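Local atomic coordinates of probable fatty acyl-CoA transferase Rv3272 (Mycobacterium tuberculosis, PDB entry 5YX6), a protein that probably acts as a family III CoA transferase in fatty acid metabolism, binding fatty acyl-CoAs of varying chain length, palmitoyl-CoA most tightly. Residues Gly12-Asp17 / Leu90-Thr95; Leu16-Asn21 / Ile39-Pro44. One frame throughout, in Å; residues are numbered along the deposited sequence.

Contact 1 of 2, residues Gly12-Asp17 / Leu90-Thr95; sequences GFRVLD and LRLADT
The guanidinium group of Arg14 meets Thr95 at its edge: OG1 of Thr95 lies near the guanidinium plane, tilted 18° out of it, and accepts a hydrogen bond from NH1 of Arg14 over 3.1 Å. With an N-H...O angle of 143° the bond is clearly bent. A methyl of Leu92, CD1, approaches the same group obliquely, 4.4 Å from Arg14 NH1. Extension from the strand explains the reach: CG is anti to the backbone N, and a bend at chi3 then turns the head group. The strongest polar partner of Arg14 lies elsewhere: NE forms a salt bridge with Glu37, so the threonine bond is an additional grip on a side chain already held by a charge. Thr95 is itself fixed in rotation, since OG1 donates to the carbonyl O of Leu92 at 2.6 Å while accepting from the arginine. That carbonyl also accepts the backbone N-H of Thr95, and its two donors tie Thr95 back to the last turn of the helix.

Here strand 14-17 of the parallel sheet of the large Rossmann-fold domain packs against helix 83-94. Their short segments run nearly antiparallel, at 148°, with axes 9.5 Å apart at closest approach, as expected for a helix lying on a sheet and leading back to the start of its next strand, 98-101.

Leu16 fills the apolar half of the interface. Its CD2 methyl sits 3.9 Å from Leu92 CG and 4.1 Å from Ala93 CB, and comes nearer still to the helix backbone, 3.8 Å from both Ala93 N and Ala93 CA. CD1 of Leu16 touches Leu92 CG too, so both methyls face that branch point from one side. Val99 and Ala96 also touch the Leu16 side chain.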
loop_
_atom_site.group_PDB
_atom_site.type_symbol
_atom_site.label_atom_id
_atom_site.label_comp_id
_atom_site.label_asym_id
_atom_site.label_seq_id
_atom_site.Cartn_x
_atom_site.Cartn_y
_atom_site.Cartn_z
ATOM N N GLY A 12 17.869 14.677 14.209
ATOM C CA GLY A 12 19.289 14.407 14.229
ATOM C C GLY A 12 19.758 13.426 13.170
ATOM O O GLY A 12 20.955 13.343 12.909
ATOM N N PHE A 13 18.838 12.691 12.547
ATOM C CA PHE A 13 19.223 11.738 11.500
ATOM C C PHE A 13 19.317 12.415 10.135
ATOM O O PHE A 13 18.452 13.210 9.761
ATOM C CB PHE A 13 18.232 10.576 11.413
ATOM C CG PHE A 13 18.296 9.627 12.569
ATOM C CD1 PHE A 13 19.470 9.441 13.274
ATOM C CD2 PHE A 13 17.177 8.914 12.951
ATOM C CE1 PHE A 13 19.520 8.561 14.344
ATOM C CE2 PHE A 13 17.225 8.032 14.004
ATOM C CZ PHE A 13 18.396 7.855 14.704
ATOM N N ARG A 14 20.347 12.063 9.378
ATOM C CA ARG A 14 20.534 12.633 8.054
ATOM C C ARG A 14 20.364 11.566 6.976
ATOM O O ARG A 14 20.943 10.486 7.056
ATOM C CB ARG A 14 21.915 13.289 7.942
ATOM C CG ARG A 14 22.248 13.746 6.529
ATOM C CD ARG A 14 23.511 14.544 6.508
ATOM N NE ARG A 14 23.334 15.801 7.221
ATOM C CZ ARG A 14 24.302 16.694 7.411
ATOM N NH1 ARG A 14 25.515 16.472 6.920
ATOM N NH2 ARG A 14 24.052 17.816 8.076
ATOM N N VAL A 15 19.559 11.880 5.969
ATOM C CA VAL A 15 19.276 10.943 4.894
ATOM C C VAL A 15 19.740 11.514 3.563
ATOM O O VAL A 15 19.441 12.656 3.237
ATOM C CB VAL A 15 17.769 10.615 4.819
ATOM C CG1 VAL A 15 17.485 9.625 3.698
ATOM C CG2 VAL A 15 17.262 10.090 6.170
ATOM N N LEU A 16 20.479 10.714 2.806
ATOM C CA LEU A 16 20.888 11.067 1.449
ATOM C C LEU A 16 19.962 10.409 0.436
ATOM O O LEU A 16 20.014 9.192 0.261
ATOM C CB LEU A 16 22.326 10.629 1.192
ATOM C CG LEU A 16 23.372 11.722 1.318
ATOM C CD1 LEU A 16 23.291 12.325 2.707
ATOM C CD2 LEU A 16 24.766 11.167 1.016
ATOM N N ASP A 17 19.131 11.204 -0.231
ATOM C CA ASP A 17 18.053 10.656 -1.068
ATOM C C ASP A 17 18.384 10.765 -2.559
ATOM O O ASP A 17 18.232 11.834 -3.145
ATOM C CB ASP A 17 16.733 11.389 -0.761
ATOM C CG ASP A 17 15.519 10.792 -1.493
ATOM O OD1 ASP A 17 15.706 9.830 -2.268
ATOM O OD2 ASP A 17 14.373 11.292 -1.297
ATOM N N LEU A 90 30.946 10.914 -1.454
ATOM C CA LEU A 90 31.602 10.068 -0.464
ATOM C C LEU A 90 31.761 10.821 0.851
ATOM O O LEU A 90 31.535 10.264 1.920
ATOM C CB LEU A 90 32.961 9.571 -0.967
ATOM C CG LEU A 90 32.951 8.552 -2.111
ATOM C CD1 LEU A 90 34.327 8.406 -2.719
ATOM C CD2 LEU A 90 32.451 7.210 -1.635
ATOM N N ARG A 91 32.131 12.094 0.772
ATOM C CA ARG A 91 32.276 12.906 1.973
ATOM C C ARG A 91 30.926 13.188 2.620
ATOM O O ARG A 91 30.808 13.197 3.843
ATOM C CB ARG A 91 32.990 14.219 1.661
ATOM C CG ARG A 91 34.470 14.041 1.389
ATOM C CD ARG A 91 35.162 15.373 1.189
ATOM N NE ARG A 91 36.087 15.317 0.063
ATOM C CZ ARG A 91 35.899 15.945 -1.095
ATOM N NH1 ARG A 91 34.815 16.691 -1.292
ATOM N NH2 ARG A 91 36.801 15.828 -2.060
ATOM N N LEU A 92 29.915 13.436 1.793
ATOM C CA LEU A 92 28.579 13.687 2.298
ATOM C C LEU A 92 28.031 12.417 2.972
ATOM O O LEU A 92 27.394 12.488 4.020
ATOM C CB LEU A 92 27.662 14.167 1.170
ATOM C CG LEU A 92 26.271 14.680 1.535
ATOM C CD1 LEU A 92 26.340 15.630 2.717
ATOM C CD2 LEU A 92 25.608 15.351 0.332
ATOM N N ALA A 93 28.290 11.257 2.378
ATOM C CA ALA A 93 27.821 9.990 2.936
ATOM C C ALA A 93 28.488 9.634 4.270
ATOM O O ALA A 93 27.885 8.970 5.114
ATOM C CB ALA A 93 28.033 8.872 1.945
ATOM N N ASP A 94 29.732 10.063 4.462
ATOM C CA ASP A 94 30.404 9.845 5.743
ATOM C C ASP A 94 29.616 10.468 6.896
ATOM O O ASP A 94 29.717 10.025 8.035
ATOM C CB ASP A 94 31.831 10.411 5.722
ATOM C CG ASP A 94 32.785 9.584 4.861
ATOM O OD1 ASP A 94 32.431 8.443 4.473
ATOM O OD2 ASP A 94 33.902 10.082 4.580
ATOM N N THR A 95 28.804 11.471 6.585
ATOM C CA THR A 95 28.048 12.180 7.602
ATOM C C THR A 95 26.609 11.683 7.702
ATOM O O THR A 95 25.828 12.201 8.502
ATOM C CB THR A 95 28.012 13.695 7.328
ATOM O OG1 THR A 95 27.200 13.948 6.173
ATOM C CG2 THR A 95 29.419 14.242 7.105
#

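Contact 2 of 2, residues Leu16-Asn21 / Ile39-Pro44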
loop_
_atom_site.group_PDB
_atom_site.type_symbol
_atom_site.label_atom_id
_atom_site.label_comp_id
_atom_site.label_asym_id
_atom_site.label_seq_id
_atom_site.Cartn_x
_atom_site.Cartn_y
_atom_site.Cartn_z
ATOM N N LEU A 16 20.479 10.714 2.806
ATOM C CA LEU A 16 20.888 11.067 1.449
ATOM C C LEU A 16 19.962 10.409 0.436
ATOM O O LEU A 16 20.014 9.192 0.261
ATOM C CB LEU A 16 22.326 10.629 1.192
ATOM C CG LEU A 16 23.372 11.722 1.318
ATOM C CD1 LEU A 16 23.291 12.325 2.707
ATOM C CD2 LEU A 16 24.766 11.167 1.016
ATOM N N ASP A 17 19.131 11.204 -0.231
ATOM C CA ASP A 17 18.053 10.656 -1.068
ATOM C C ASP A 17 18.384 10.765 -2.559
ATOM O O ASP A 17 18.232 11.834 -3.145
ATOM C CB ASP A 17 16.733 11.389 -0.761
ATOM C CG ASP A 17 15.519 10.792 -1.493
ATOM O OD1 ASP A 17 15.706 9.830 -2.268
ATOM O OD2 ASP A 17 14.373 11.292 -1.297
ATOM N N PHE A 18 18.804 9.656 -3.168
ATOM C CA PHE A 18 19.132 9.627 -4.604
ATOM C C PHE A 18 17.925 9.302 -5.506
ATOM O O PHE A 18 18.072 9.237 -6.728
ATOM C CB PHE A 18 20.247 8.598 -4.897
ATOM C CG PHE A 18 21.625 8.978 -4.370
ATOM C CD1 PHE A 18 21.977 8.733 -3.047
ATOM C CD2 PHE A 18 22.580 9.525 -5.217
ATOM C CE1 PHE A 18 23.246 9.060 -2.570
ATOM C CE2 PHE A 18 23.844 9.853 -4.750
ATOM C CZ PHE A 18 24.181 9.619 -3.422
ATOM N N THR A 19 16.745 9.109 -4.918
ATOM C CA THR A 19 15.581 8.588 -5.657
ATOM C C THR A 19 14.897 9.611 -6.567
ATOM O O THR A 19 15.042 10.816 -6.381
ATOM C CB THR A 19 14.484 8.055 -4.699
ATOM O OG1 THR A 19 13.869 9.154 -4.017
ATOM C CG2 THR A 19 15.051 7.071 -3.685
ATOM N N GLN A 20 14.155 9.122 -7.557
ATOM C CA GLN A 20 13.356 9.994 -8.423
ATOM C C GLN A 20 11.926 9.490 -8.577
ATOM O O GLN A 20 11.607 8.376 -8.165
ATOM C CB GLN A 20 13.982 10.150 -9.809
ATOM C CG GLN A 20 15.383 10.719 -9.808
ATOM C CD GLN A 20 16.048 10.571 -11.157
ATOM O OE1 GLN A 20 15.568 11.117 -12.157
ATOM N NE2 GLN A 20 17.150 9.829 -11.200
ATOM N N ASN A 21 11.082 10.325 -9.180
ATOM C CA ASN A 21 9.695 9.982 -9.495
ATOM C C ASN A 21 8.871 9.869 -8.210
ATOM O O ASN A 21 8.881 10.812 -7.418
ATOM C CB ASN A 21 9.636 8.715 -10.350
ATOM C CG ASN A 21 10.508 8.824 -11.601
ATOM O OD1 ASN A 21 10.494 9.855 -12.283
ATOM N ND2 ASN A 21 11.284 7.775 -11.895
ATOM N N ILE A 39 18.301 14.897 2.313
ATOM C CA ILE A 39 18.993 15.650 1.278
ATOM C C ILE A 39 18.829 14.963 -0.065
ATOM O O ILE A 39 19.341 13.857 -0.260
ATOM C CB ILE A 39 20.500 15.792 1.589
ATOM C CG1 ILE A 39 20.710 16.438 2.953
ATOM C CG2 ILE A 39 21.206 16.578 0.489
ATOM C CD1 ILE A 39 22.164 16.504 3.351
ATOM N N LYS A 40 18.085 15.604 -0.967
ATOM C CA LYS A 40 17.934 15.121 -2.334
ATOM C C LYS A 40 19.243 15.291 -3.089
ATOM O O LYS A 40 19.909 16.308 -2.950
ATOM C CB LYS A 40 16.825 15.870 -3.078
ATOM C CG LYS A 40 15.419 15.465 -2.749
ATOM C CD LYS A 40 14.443 16.152 -3.696
ATOM C CE LYS A 40 14.356 15.447 -5.052
ATOM N NZ LYS A 40 13.794 14.064 -4.952
ATOM N N VAL A 41 19.606 14.286 -3.875
ATOM C CA VAL A 41 20.722 14.389 -4.794
ATOM C C VAL A 41 20.171 14.382 -6.222
ATOM O O VAL A 41 19.654 13.368 -6.682
ATOM C CB VAL A 41 21.724 13.237 -4.596
ATOM C CG1 VAL A 41 22.845 13.302 -5.637
ATOM C CG2 VAL A 41 22.290 13.257 -3.159
ATOM N N GLU A 42 20.257 15.515 -6.917
ATOM C CA GLU A 42 19.656 15.623 -8.249
ATOM C C GLU A 42 20.708 15.833 -9.333
ATOM O O GLU A 42 21.821 16.296 -9.063
ATOM C CB GLU A 42 18.639 16.766 -8.282
ATOM C CG GLU A 42 17.688 16.779 -7.080
ATOM C CD GLU A 42 16.652 17.898 -7.136
ATOM O OE1 GLU A 42 16.517 18.626 -6.126
ATOM O OE2 GLU A 42 15.967 18.045 -8.174
ATOM N N ALA A 43 20.340 15.483 -10.562
ATOM C CA ALA A 43 21.168 15.760 -11.722
ATOM C C ALA A 43 21.254 17.266 -11.907
ATOM O O ALA A 43 20.365 17.983 -11.444
ATOM C CB ALA A 43 20.589 15.085 -12.966
ATOM N N PRO A 44 22.341 17.755 -12.541
ATOM C CA PRO A 44 22.500 19.193 -12.783
ATOM C C PRO A 44 21.252 19.774 -13.426
ATOM O O PRO A 44 20.747 19.205 -14.395
ATOM C CB PRO A 44 23.690 19.258 -13.737
ATOM C CG PRO A 44 24.511 18.088 -13.353
ATOM C CD PRO A 44 23.520 16.999 -13.002
HETATM O O HOH W 1 20.310 10.733 -7.922
HETATM O O HOH W 2 16.609 13.252 -7.866
#
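Asp17 and Ile39 are joined by a backbone hydrogen bond between neighbouring parallel strands, the two strands of a beta-alpha-beta unit in the Rossmann-fold domain, whose helix 23-33 makes the crossover. Asp17 N donates to Ile39 O at 2.7 Å, nearly straight at 172°. Asp17 O in turn accepts from Val41 N at 2.9 Å, with an angle of 161°. Both polar backbone atoms of Asp17 are thus satisfied by residues flanking Lys40, the pattern expected of a parallel bridge. The CA of Lys40 adds a C-H...O contact to Asp17 O.

Beyond Phe18 and Val41 the backbones diverge, and water bridges their carbonyls. One water donates to both Phe18 O and Val41 O; a second, at longer range, links Thr19 O with Val41 O. Val41 O therefore accepts from two waters.

The carboxylate of Asp17 is committed on both oxygens. OD1 accepts the N-H of Thr19 from above the carboxylate plane, closing an Asx turn, and receives the hydroxyl OG1 of Thr19 at 2.6 Å on its syn lone pair. OD2 forms a salt bridge with Lys73. The ammonium of Lys40, on the same sheet face, stays 4.6 Å from Asp17 OD2 and is instead held by Asn70 and Glu47; the opposite charges probably still attract. The aspartate thereby pins the start of the loop after strand 14-17, where the Thr19 side chain lies about 11 Å from that of Asp175, the inferred nucleophile.

On the face carrying Leu16 and Ile39, Val41 lies alongside Phe18, against one face of its ring. Although the CB bond of Phe18 leads away, its CG, anti to the carbonyl carbon, brings the ring back to Val41. Val41 CG1 lies on the same side of the ring as CG2, 3.7 Å from CE2 of Phe18, while CG2 makes a CH-pi contact 4.1 Å from the ring centroid, only 11° off the normal.

Contacts 1 and 2 share Leu16 and Asp17 of strand 14-17, and their centres lie 12 Å apart. Along the chain this strand comes first, strand 37-42 of contact 2 follows across helix 23-33, and helix 83-94 of contact 1 comes later, leading to strand 98-101. Contact 2 is thus a lateral join within the parallel sheet, whereas contact 1 packs a helix on it. They touch directly: Val15 O and Ile39 N lie 2.7 Å apart, a probable hydrogen bond, and Arg14 CD packs against Ile39 CD1. An inner strand of the large domain is consequently held both by a neighbouring strand and by a covering helix, and its C-terminal end runs into the loop nearer the inferred nucleophile.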